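Local coordinates for protein aldehyde dehydrogenase 12 (Zea mays, PDB 6D97) that catalyses the NAD-dependent oxidation of L-glutamate gamma-semialdehyde to glutamate, the last step of proline catabolism in plants, at residues L206-G211 / K521-C526; K132-V137 / A147-S152; A464-V467 / F473-D476. All blocks are in the same frame, centred on the assembly; numbering follows the deposited sequence.

Interaction 1. Residues L206-G211 / K521-C526; sequences LLQLMG and KLVWSC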
ATOM      1  N   LEU A 206      13.296  23.478  -4.585  1.00 23.94           N
ATOM      2  CA  LEU A 206      14.063  22.488  -3.828  1.00 18.67           C
ATOM      3  C   LEU A 206      13.329  21.155  -3.751  1.00 25.74           C
ATOM      4  O   LEU A 206      13.936  20.094  -3.941  1.00 23.16           O
ATOM      5  CB  LEU A 206      14.366  23.002  -2.420  1.00 21.63           C
ATOM      6  CG  LEU A 206      14.970  21.972  -1.458  1.00 22.98           C
ATOM      7  CD1 LEU A 206      16.359  21.559  -1.916  1.00 20.86           C
ATOM      8  CD2 LEU A 206      15.006  22.488  -0.027  1.00 21.86           C
ATOM      9  N   LEU A 207      12.022  21.191  -3.479  1.00 21.60           N
ATOM     10  CA  LEU A 207      11.273  19.953  -3.278  1.00 19.75           C
ATOM     11  C   LEU A 207      11.120  19.175  -4.579  1.00 23.85           C
ATOM     12  O   LEU A 207      11.165  17.938  -4.576  1.00 18.17           O
ATOM     13  CB  LEU A 207       9.907  20.260  -2.668  1.00 18.81           C
ATOM     14  CG  LEU A 207       9.804  20.241  -1.139  1.00 20.59           C
ATOM     15  CD1 LEU A 207      10.811  21.175  -0.492  1.00 21.23           C
ATOM     16  CD2 LEU A 207       8.390  20.580  -0.686  1.00 28.31           C
ATOM     17  N   GLN A 208      10.938  19.873  -5.704  1.00 24.20           N
ATOM     18  CA  GLN A 208      10.871  19.178  -6.985  1.00 16.87           C
ATOM     19  C   GLN A 208      12.255  18.732  -7.441  1.00 20.09           C
ATOM     20  O   GLN A 208      12.398  17.670  -8.059  1.00 17.03           O
ATOM     21  CB  GLN A 208      10.211  20.067  -8.044  1.00 17.13           C
ATOM     22  CG  GLN A 208       8.795  20.522  -7.703  1.00 28.62           C
ATOM     23  CD  GLN A 208       7.754  19.424  -7.859  1.00 31.52           C
ATOM     24  OE1 GLN A 208       8.085  18.258  -8.080  1.00 26.86           O
ATOM     25  NE2 GLN A 208       6.481  19.798  -7.751  1.00 25.25           N
ATOM     26  N   LEU A 209      13.286  19.533  -7.148  1.00 23.15           N
ATOM     27  CA  LEU A 209      14.653  19.148  -7.496  1.00 20.31           C
ATOM     28  C   LEU A 209      15.048  17.851  -6.806  1.00 23.56           C
ATOM     29  O   LEU A 209      15.548  16.920  -7.451  1.00 24.13           O
ATOM     30  CB  LEU A 209      15.631  20.263  -7.124  1.00 20.32           C
ATOM     31  CG  LEU A 209      17.113  19.902  -7.214  1.00 28.62           C
ATOM     32  CD1 LEU A 209      17.503  19.700  -8.670  1.00 27.95           C
ATOM     33  CD2 LEU A 209      17.968  20.979  -6.567  1.00 21.51           C
ATOM     34  N   MET A 210      14.825  17.766  -5.489  1.00 22.80           N
ATOM     35  CA  MET A 210      15.186  16.555  -4.760  1.00 27.59           C
ATOM     36  C   MET A 210      14.331  15.375  -5.198  1.00 23.16           C
ATOM     37  O   MET A 210      14.841  14.258  -5.336  1.00 21.01           O
ATOM     38  CB  MET A 210      15.068  16.775  -3.251  1.00 25.20           C
ATOM     39  CG  MET A 210      15.939  17.911  -2.732  1.00 30.00           C
ATOM     40  SD  MET A 210      17.679  17.753  -3.200  1.00 27.88           S
ATOM     41  CE  MET A 210      18.108  16.189  -2.436  1.00 27.13           C
ATOM     42  N   GLY A 211      13.033  15.603  -5.423  1.00 23.85           N
ATOM     43  CA  GLY A 211      12.176  14.533  -5.910  1.00 19.90           C
ATOM     44  C   GLY A 211      12.671  13.944  -7.215  1.00 24.90           C
ATOM     45  O   GLY A 211      12.744  12.723  -7.374  1.00 24.61           O
ATOM     46  N   LYS A 521       6.758  10.211  -6.381  1.00 27.13           N
ATOM     47  CA  LYS A 521       6.675   9.038  -7.246  1.00 29.27           C
ATOM     48  C   LYS A 521       5.805   9.304  -8.468  1.00 28.47           C
ATOM     49  O   LYS A 521       6.139   8.867  -9.575  1.00 26.00           O
ATOM     50  CB  LYS A 521       6.150   7.840  -6.458  1.00 21.86           C
ATOM     51  CG  LYS A 521       7.127   7.292  -5.431  1.00 27.79           C
ATOM     52  CD  LYS A 521       6.543   6.094  -4.691  1.00 26.97           C
ATOM     53  CE  LYS A 521       6.030   6.470  -3.314  1.00 44.16           C
ATOM     54  NZ  LYS A 521       5.110   5.437  -2.746  1.00 55.08           N
ATOM     55  N   LEU A 522       4.692  10.023  -8.296  1.00 19.49           N
ATOM     56  CA  LEU A 522       3.829  10.327  -9.436  1.00 26.67           C
ATOM     57  C   LEU A 522       4.536  11.230 -10.439  1.00 22.86           C
ATOM     58  O   LEU A 522       4.481  10.995 -11.653  1.00 36.49           O
ATOM     59  CB  LEU A 522       2.534  10.984  -8.954  1.00 27.49           C
ATOM     60  CG  LEU A 522       1.756  11.751 -10.024  1.00 36.52           C
ATOM     61  CD1 LEU A 522       0.987  10.775 -10.907  1.00 38.90           C
ATOM     62  CD2 LEU A 522       0.829  12.786  -9.406  1.00 31.29           C
ATOM     63  N   VAL A 523       5.222  12.258  -9.948  1.00 24.74           N
ATOM     64  CA  VAL A 523       5.768  13.280 -10.832  1.00 22.52           C
ATOM     65  C   VAL A 523       7.063  12.816 -11.486  1.00 22.26           C
ATOM     66  O   VAL A 523       7.316  13.112 -12.658  1.00 31.05           O
ATOM     67  CB  VAL A 523       5.962  14.591 -10.045  1.00 30.43           C
ATOM     68  CG1 VAL A 523       6.754  15.591 -10.856  1.00 16.18           C
ATOM     69  CG2 VAL A 523       4.612  15.181  -9.667  1.00 25.53           C
ATOM     70  N   TRP A 524       7.899  12.077 -10.756  1.00 20.72           N
ATOM     71  CA  TRP A 524       9.283  11.861 -11.159  1.00 24.14           C
ATOM     72  C   TRP A 524       9.615  10.416 -11.499  1.00 23.98           C
ATOM     73  O   TRP A 524      10.794  10.086 -11.668  1.00 26.82           O
ATOM     74  CB  TRP A 524      10.220  12.377 -10.069  1.00 15.97           C
ATOM     75  CG  TRP A 524      10.163  13.858  -9.982  1.00 24.08           C
ATOM     76  CD1 TRP A 524       9.802  14.612  -8.899  1.00 21.15           C
ATOM     77  CD2 TRP A 524      10.435  14.777 -11.042  1.00 30.17           C
ATOM     78  NE1 TRP A 524       9.853  15.948  -9.221  1.00 24.20           N
ATOM     79  CE2 TRP A 524      10.240  16.075 -10.529  1.00 23.90           C
ATOM     80  CE3 TRP A 524      10.837  14.628 -12.377  1.00 22.04           C
ATOM     81  CZ2 TRP A 524      10.430  17.216 -11.303  1.00 28.00           C
ATOM     82  CZ3 TRP A 524      11.024  15.758 -13.142  1.00 22.07           C
ATOM     83  CH2 TRP A 524      10.822  17.038 -12.602  1.00 22.41           C
ATOM     84  N   SER A 525       8.614   9.550 -11.618  1.00 18.40           N
ATOM     85  CA  SER A 525       8.857   8.198 -12.090  1.00 19.59           C
ATOM     86  C   SER A 525       7.634   7.718 -12.854  1.00 19.79           C
ATOM     87  O   SER A 525       6.554   8.313 -12.791  1.00 21.30           O
ATOM     88  CB  SER A 525       9.193   7.244 -10.938  1.00 20.26           C
ATOM     89  OG  SER A 525       8.071   7.029 -10.101  1.00 21.94           O
ATOM     90  N   CYS A 526       7.827   6.635 -13.594  1.00 25.56           N
ATOM     91  CA  CYS A 526       6.760   5.960 -14.308  1.00 22.22           C
ATOM     92  C   CYS A 526       6.793   4.486 -13.940  1.00 23.83           C
ATOM     93  O   CYS A 526       7.779   3.982 -13.399  1.00 23.04           O
ATOM     94  CB  CYS A 526       6.894   6.132 -15.826  1.00 21.51           C
ATOM     95  SG  CYS A 526       8.465   5.565 -16.507  1.00 31.24           S
TER
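The indole N-H of W524 is spent on the side-chain carbonyl of Q208, and this one bond ties helix 203-214 to helix 517-524, the last in the chain. NE1 of W524 lies 3.1 Å from OE1 of Q208. The donor sits in the plane of the amide, but the N-H...O angle is only 144° and OE1 is displaced from the plane of the indole, so the bond is distinctly bent. The amide and ring planes stand 72° apart, one side chain crossing the other at about a right angle. The main-chain O of Q208 also comes near NE1 of W524, at 3.3 Å, with an angle too poor for a bond.

One helical turn further on, the pyrrole side of the same indole rests against the backbone of G211, with CD1 of W524 3.4 Å from C of G211. With no CB at this position, the ring can settle directly on the main chain. On the other segment, V523 backs the indole: its CG1 stands 3.4 Å above one ring face, offset toward the rim, and also approaches OE1 of Q208 at 4.1 Å.

A second bond holds the acceptor's amide. The chain of Q208 bends at chi2 (-75°), and its NE2 is held by the carbonyl of G513, which limits rotation of the amide and leaves OE1 facing the indole. Separately, N217 anchors the backbone of W524, donating from ND2 to its O.

Strand 269-273 of the parallel, Rossmann-type sheet packs against the contact, with L271 touching Q208, V523 and W524. Helices 142-157 and 229-240 flank helix 203-214, while C526 begins strand 526-533 and pairs through its backbone with W187.

Interaction 2. Residues K132-V137 / A147-S152; sequences KLIQRV and AEVQVS
I134 on helix 124-137 reaches across to E148 and V149, successive residues of helix 142-157, and these three buried side chains make up the direct contact between the two segments. The purely apolar part is small: CD1 of I134 lies 4.1 Å from CG2 of V149, methyl against methyl. CG1 of I134 stands anti to the carbonyl carbon (chi1 -73°) and the chain continues extended, which carries CD1 out to the neighbouring helix.

A second group of contacts sets aliphatic carbon against a carboxylate. CG2 of I134 is 3.8 Å from OE2 of E148, and CD1 of I134 lies 4.0 Å from both CB and CD of E148, so the isoleucine crosses the glutamate at a slant, touching CB and the carboxylate.

Hydrogen bonds and charges are settled by other partners. OE1 of E148 accepts from the backbone N-H groups of L202 and E203, at the start of helix 203-214, and OE2 forms a salt bridge with K140. Within helix 142-157, S152 OG donates to O of E148 at 2.7 Å, on the opposite face of the carbonyl from the S152 N-H.

A carboxylate gripped at both oxygens, by a lysine and by amides at a helix start, would probably remain ionised although buried; the isoleucine packs against it while the glutamate joins helix 142-157 to the start of helix 203-214.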
ATOM      1  N   LYS A 132      15.939  35.665   5.163  1.00 28.43           N
ATOM      2  CA  LYS A 132      16.243  37.037   4.771  1.00 30.12           C
ATOM      3  C   LYS A 132      16.475  37.147   3.272  1.00 26.16           C
ATOM      4  O   LYS A 132      16.015  38.103   2.643  1.00 28.70           O
ATOM      5  CB  LYS A 132      17.464  37.546   5.532  1.00 27.20           C
ATOM      6  CG  LYS A 132      17.142  38.546   6.622  1.00 41.70           C
ATOM      7  CD  LYS A 132      17.449  37.968   7.985  1.00 48.61           C
ATOM      8  CE  LYS A 132      17.329  39.028   9.068  1.00 48.90           C
ATOM      9  NZ  LYS A 132      18.235  38.758  10.218  1.00 47.77           N
ATOM     10  N   LEU A 133      17.197  36.189   2.687  1.00 31.14           N
ATOM     11  CA  LEU A 133      17.442  36.223   1.250  1.00 31.86           C
ATOM     12  C   LEU A 133      16.139  36.121   0.467  1.00 32.57           C
ATOM     13  O   LEU A 133      15.961  36.811  -0.543  1.00 33.91           O
ATOM     14  CB  LEU A 133      18.399  35.102   0.852  1.00 33.58           C
ATOM     15  CG  LEU A 133      18.994  35.206  -0.550  1.00 31.30           C
ATOM     16  CD1 LEU A 133      19.637  36.555  -0.762  1.00 26.95           C
ATOM     17  CD2 LEU A 133      20.015  34.108  -0.758  1.00 29.46           C
ATOM     18  N   ILE A 134      15.224  35.257   0.913  1.00 37.39           N
ATOM     19  CA  ILE A 134      13.909  35.148   0.283  1.00 36.84           C
ATOM     20  C   ILE A 134      13.198  36.494   0.319  1.00 33.26           C
ATOM     21  O   ILE A 134      12.616  36.944  -0.676  1.00 36.00           O
ATOM     22  CB  ILE A 134      13.072  34.055   0.974  1.00 26.74           C
ATOM     23  CG1 ILE A 134      13.596  32.667   0.607  1.00 29.05           C
ATOM     24  CG2 ILE A 134      11.596  34.189   0.623  1.00 23.98           C
ATOM     25  CD1 ILE A 134      12.985  31.558   1.438  1.00 31.50           C
ATOM     26  N   GLN A 135      13.250  37.159   1.478  1.00 28.51           N
ATOM     27  CA  GLN A 135      12.585  38.447   1.651  1.00 29.28           C
ATOM     28  C   GLN A 135      13.081  39.493   0.665  1.00 28.75           C
ATOM     29  O   GLN A 135      12.295  40.322   0.197  1.00 30.39           O
ATOM     30  CB  GLN A 135      12.799  38.961   3.072  1.00 39.31           C
ATOM     31  CG  GLN A 135      11.811  38.469   4.094  1.00 30.48           C
ATOM     32  CD  GLN A 135      11.933  39.218   5.402  1.00 40.34           C
ATOM     33  OE1 GLN A 135      12.913  39.069   6.128  1.00 45.65           O
ATOM     34  NE2 GLN A 135      10.938  40.038   5.707  1.00 26.40           N
ATOM     35  N   ARG A 136      14.375  39.486   0.348  1.00 26.46           N
ATOM     36  CA  ARG A 136      14.915  40.543  -0.501  1.00 27.85           C
ATOM     37  C   ARG A 136      14.435  40.427  -1.941  1.00 27.03           C
ATOM     38  O   ARG A 136      14.277  41.441  -2.620  1.00 31.27           O
ATOM     39  CB  ARG A 136      16.445  40.542  -0.453  1.00 27.91           C
ATOM     40  CG  ARG A 136      17.082  40.853   0.903  1.00 28.46           C
ATOM     41  CD  ARG A 136      16.696  42.225   1.441  1.00 29.24           C
ATOM     42  NE  ARG A 136      16.918  43.292   0.470  1.00 31.94           N
ATOM     43  CZ  ARG A 136      18.076  43.914   0.280  1.00 36.38           C
ATOM     44  NH1 ARG A 136      19.142  43.583   0.992  1.00 31.29           N
ATOM     45  NH2 ARG A 136      18.170  44.869  -0.632  1.00 31.66           N
ATOM     46  N   VAL A 137      14.199  39.216  -2.428  1.00 31.00           N
ATOM     47  CA  VAL A 137      13.855  39.008  -3.828  1.00 28.40           C
ATOM     48  C   VAL A 137      12.363  38.765  -4.025  1.00 32.18           C
ATOM     49  O   VAL A 137      11.794  39.215  -5.019  1.00 27.98           O
ATOM     50  CB  VAL A 137      14.696  37.861  -4.428  1.00 25.95           C
ATOM     51  CG1 VAL A 137      16.142  38.269  -4.484  1.00 26.48           C
ATOM     52  CG2 VAL A 137      14.541  36.590  -3.608  1.00 24.81           C
ATOM     53  N   ALA A 147       8.789  30.273   7.142  1.00 25.88           N
ATOM     54  CA  ALA A 147       7.956  29.094   6.928  1.00 31.65           C
ATOM     55  C   ALA A 147       8.392  28.334   5.685  1.00 34.06           C
ATOM     56  O   ALA A 147       8.312  27.100   5.641  1.00 34.68           O
ATOM     57  CB  ALA A 147       6.485  29.493   6.816  1.00 24.89           C
ATOM     58  N   GLU A 148       8.856  29.052   4.661  1.00 29.55           N
ATOM     59  CA  GLU A 148       9.364  28.388   3.467  1.00 26.30           C
ATOM     60  C   GLU A 148      10.590  27.547   3.793  1.00 26.93           C
ATOM     61  O   GLU A 148      10.714  26.408   3.329  1.00 31.80           O
ATOM     62  CB  GLU A 148       9.696  29.424   2.393  1.00 33.81           C
ATOM     63  CG  GLU A 148       9.044  29.163   1.051  1.00 40.59           C
ATOM     64  CD  GLU A 148       9.604  30.038  -0.053  1.00 36.37           C
ATOM     65  OE1 GLU A 148      10.343  29.509  -0.915  1.00 29.09           O
ATOM     66  OE2 GLU A 148       9.301  31.251  -0.055  1.00 30.80           O
ATOM     67  N   VAL A 149      11.499  28.085   4.605  1.00 24.15           N
ATOM     68  CA  VAL A 149      12.693  27.333   4.969  1.00 29.82           C
ATOM     69  C   VAL A 149      12.333  26.161   5.871  1.00 35.65           C
ATOM     70  O   VAL A 149      12.918  25.076   5.765  1.00 34.42           O
ATOM     71  CB  VAL A 149      13.725  28.260   5.632  1.00 30.94           C
ATOM     72  CG1 VAL A 149      15.075  27.576   5.676  1.00 27.87           C
ATOM     73  CG2 VAL A 149      13.808  29.575   4.880  1.00 27.21           C
ATOM     74  N   GLN A 150      11.372  26.358   6.776  1.00 31.04           N
ATOM     75  CA  GLN A 150      10.981  25.294   7.694  1.00 29.60           C
ATOM     76  C   GLN A 150      10.364  24.121   6.942  1.00 31.21           C
ATOM     77  O   GLN A 150      10.682  22.957   7.216  1.00 31.88           O
ATOM     78  CB  GLN A 150      10.013  25.841   8.741  1.00 30.01           C
ATOM     79  CG  GLN A 150      10.687  26.648   9.834  1.00 39.08           C
ATOM     80  CD  GLN A 150       9.708  27.484  10.635  1.00 50.15           C
ATOM     81  OE1 GLN A 150       8.647  27.866  10.136  1.00 51.51           O
ATOM     82  NE2 GLN A 150      10.058  27.770  11.885  1.00 43.40           N
ATOM     83  N   VAL A 151       9.470  24.409   5.992  1.00 33.21           N
ATOM     84  CA  VAL A 151       8.907  23.353   5.153  1.00 32.60           C
ATOM     85  C   VAL A 151      10.017  22.617   4.418  1.00 30.15           C
ATOM     86  O   VAL A 151      10.048  21.381   4.375  1.00 28.50           O
ATOM     87  CB  VAL A 151       7.877  23.935   4.168  1.00 32.25           C
ATOM     88  CG1 VAL A 151       7.519  22.902   3.108  1.00 30.86           C
ATOM     89  CG2 VAL A 151       6.632  24.406   4.904  1.00 26.28           C
ATOM     90  N   SER A 152      10.944  23.373   3.823  1.00 22.22           N
ATOM     91  CA  SER A 152      12.074  22.766   3.128  1.00 19.03           C
ATOM     92  C   SER A 152      12.885  21.882   4.066  1.00 21.08           C
ATOM     93  O   SER A 152      13.269  20.764   3.705  1.00 27.22           O
ATOM     94  CB  SER A 152      12.958  23.856   2.520  1.00 19.61           C
ATOM     95  OG  SER A 152      12.187  24.768   1.761  1.00 26.83           O
TER

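Interaction 3. Residues A464-V467 / F473-D476; sequences AAIV and FLQD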
ATOM      1  N   ALA A 464      -8.950  25.075  -1.858  1.00 25.39           N
ATOM      2  CA  ALA A 464     -10.313  25.430  -1.491  1.00 27.50           C
ATOM      3  C   ALA A 464     -10.482  25.172  -0.004  1.00 28.30           C
ATOM      4  O   ALA A 464      -9.765  24.361   0.588  1.00 26.85           O
ATOM      5  CB  ALA A 464     -11.343  24.634  -2.294  1.00 24.90           C
ATOM      6  N   ALA A 465     -11.445  25.872   0.590  1.00 31.56           N
ATOM      7  CA  ALA A 465     -11.745  25.736   2.006  1.00 25.82           C
ATOM      8  C   ALA A 465     -13.249  25.757   2.214  1.00 26.05           C
ATOM      9  O   ALA A 465     -13.958  26.573   1.620  1.00 29.80           O
ATOM     10  CB  ALA A 465     -11.091  26.849   2.834  1.00 25.34           C
ATOM     11  N   ILE A 466     -13.726  24.855   3.066  1.00 25.32           N
ATOM     12  CA  ILE A 466     -15.134  24.767   3.431  1.00 28.90           C
ATOM     13  C   ILE A 466     -15.189  24.958   4.939  1.00 30.04           C
ATOM     14  O   ILE A 466     -14.889  24.034   5.707  1.00 29.32           O
ATOM     15  CB  ILE A 466     -15.766  23.438   3.009  1.00 27.43           C
ATOM     16  CG1 ILE A 466     -15.346  23.084   1.580  1.00 26.99           C
ATOM     17  CG2 ILE A 466     -17.285  23.524   3.114  1.00 30.38           C
ATOM     18  CD1 ILE A 466     -15.504  21.631   1.252  1.00 24.98           C
ATOM     19  N   VAL A 467     -15.559  26.161   5.371  1.00 28.76           N
ATOM     20  CA  VAL A 467     -15.536  26.524   6.788  1.00 28.82           C
ATOM     21  C   VAL A 467     -16.895  26.142   7.366  1.00 31.71           C
ATOM     22  O   VAL A 467     -17.861  26.905   7.315  1.00 27.94           O
ATOM     23  CB  VAL A 467     -15.205  27.998   6.994  1.00 29.54           C
ATOM     24  CG1 VAL A 467     -15.166  28.323   8.477  1.00 31.03           C
ATOM     25  CG2 VAL A 467     -13.876  28.337   6.326  1.00 32.63           C
ATOM     26  N   PHE A 473     -23.219  19.072   5.432  1.00 28.02           N
ATOM     27  CA  PHE A 473     -22.828  20.164   4.545  1.00 29.69           C
ATOM     28  C   PHE A 473     -21.465  19.891   3.923  1.00 32.93           C
ATOM     29  O   PHE A 473     -21.274  20.069   2.714  1.00 32.12           O
ATOM     30  CB  PHE A 473     -22.816  21.481   5.322  1.00 27.54           C
ATOM     31  CG  PHE A 473     -22.469  22.684   4.490  1.00 29.80           C
ATOM     32  CD1 PHE A 473     -23.447  23.345   3.766  1.00 28.28           C
ATOM     33  CD2 PHE A 473     -21.167  23.162   4.443  1.00 28.04           C
ATOM     34  CE1 PHE A 473     -23.133  24.460   3.005  1.00 27.52           C
ATOM     35  CE2 PHE A 473     -20.846  24.277   3.687  1.00 26.30           C
ATOM     36  CZ  PHE A 473     -21.830  24.927   2.967  1.00 27.08           C
ATOM     37  N   LEU A 474     -20.508  19.446   4.741  1.00 25.37           N
ATOM     38  CA  LEU A 474     -19.161  19.178   4.247  1.00 28.09           C
ATOM     39  C   LEU A 474     -19.176  18.109   3.162  1.00 29.99           C
ATOM     40  O   LEU A 474     -18.626  18.309   2.073  1.00 28.32           O
ATOM     41  CB  LEU A 474     -18.246  18.763   5.402  1.00 25.31           C
ATOM     42  CG  LEU A 474     -17.828  19.836   6.409  1.00 34.56           C
ATOM     43  CD1 LEU A 474     -16.946  19.225   7.482  1.00 26.78           C
ATOM     44  CD2 LEU A 474     -17.101  20.977   5.714  1.00 32.53           C
ATOM     45  N   GLN A 475     -19.817  16.969   3.433  1.00 27.85           N
ATOM     46  CA  GLN A 475     -19.807  15.879   2.461  1.00 27.99           C
ATOM     47  C   GLN A 475     -20.584  16.237   1.201  1.00 24.50           C
ATOM     48  O   GLN A 475     -20.276  15.725   0.118  1.00 32.42           O
ATOM     49  CB  GLN A 475     -20.361  14.605   3.097  1.00 28.45           C
ATOM     50  CG  GLN A 475     -21.873  14.542   3.195  1.00 24.17           C
ATOM     51  CD  GLN A 475     -22.348  13.309   3.936  1.00 26.53           C
ATOM     52  OE1 GLN A 475     -21.543  12.533   4.445  1.00 29.58           O
ATOM     53  NE2 GLN A 475     -23.660  13.127   4.006  1.00 25.51           N
ATOM     54  N   ASP A 476     -21.582  17.117   1.314  1.00 26.89           N
ATOM     55  CA  ASP A 476     -22.303  17.575   0.131  1.00 31.32           C
ATOM     56  C   ASP A 476     -21.417  18.461  -0.734  1.00 30.75           C
ATOM     57  O   ASP A 476     -21.326  18.267  -1.952  1.00 31.10           O
ATOM     58  CB  ASP A 476     -23.574  18.317   0.549  1.00 33.70           C
ATOM     59  CG  ASP A 476     -24.457  18.670  -0.631  1.00 50.23           C
ATOM     60  OD1 ASP A 476     -24.661  17.798  -1.499  1.00 52.14           O
ATOM     61  OD2 ASP A 476     -24.966  19.808  -0.684  1.00 64.07           O
TER
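I466, on strand 463-467, points its side chain at helix 471-479 and meets F473 and L474 there. From CB outward, the contact begins at once: CB of I466 is 3.9 Å from CD2 of L474. At the branch, CG2 does most of the touching. It stands anti to the backbone N, which swings this methyl out to the two helix residues together, 3.6 Å from CD2 of L474 and 3.7 Å from CE2 of F473. The approach to the phenyl ring is oblique, with CD2 of F473 a little farther from the same methyl at 4.1 Å. The other branch, through CG1 to CD1, leaves these two residues aside; further along the helix I466 also packs on V477 and L478.

L474 answers from the helix with one methyl. Its CD2 meets CG2 and CB of I466 and lies 3.8 Å from the backbone O of I466, while the two side chains run antiparallel alongside each other. With chi2 at 179° CD1 takes the extended position, and it is the other methyl, CD2, turned back beside CA, that meets the isoleucine.

Strand 463-467, helix 471-479 and strand 485-488 form a beta-alpha-beta unit, and the contact seats the crossover helix on its sheet. T486 and A488 of the next strand touch I466 and L474, respectively. Q475, whose CB points away from the strand, bonds instead to G535 and R181 of the third subunit.

Between these two segments the contact is wholly apolar, methyl groups and an obliquely met phenyl ring, so it probably rests on van der Waals packing and the hydrophobic effect, while Q475 serves the subunit interface.

In the fold
Interactions 1 and 2 lie near the NAD-binding region and touch directly: CD2 of L206 packs 3.5 Å from CB of S152, although their centres are 21 Å apart. Helix 203-214, which carries one side of interaction 1, also packs on helix 142-157 of interaction 2. Neither lines the cofactor pocket: the side chains of Q208 and E148 lie about 6 and 9 Å from that of T196, which binds NAD, and about 12 and 13 Å from the cofactor. Interaction 3 belongs to the seven-stranded sheet and its crossover helix, its nearest atoms about 17 Å from either, yet in sequence it falls inside the loop closed by interaction 1.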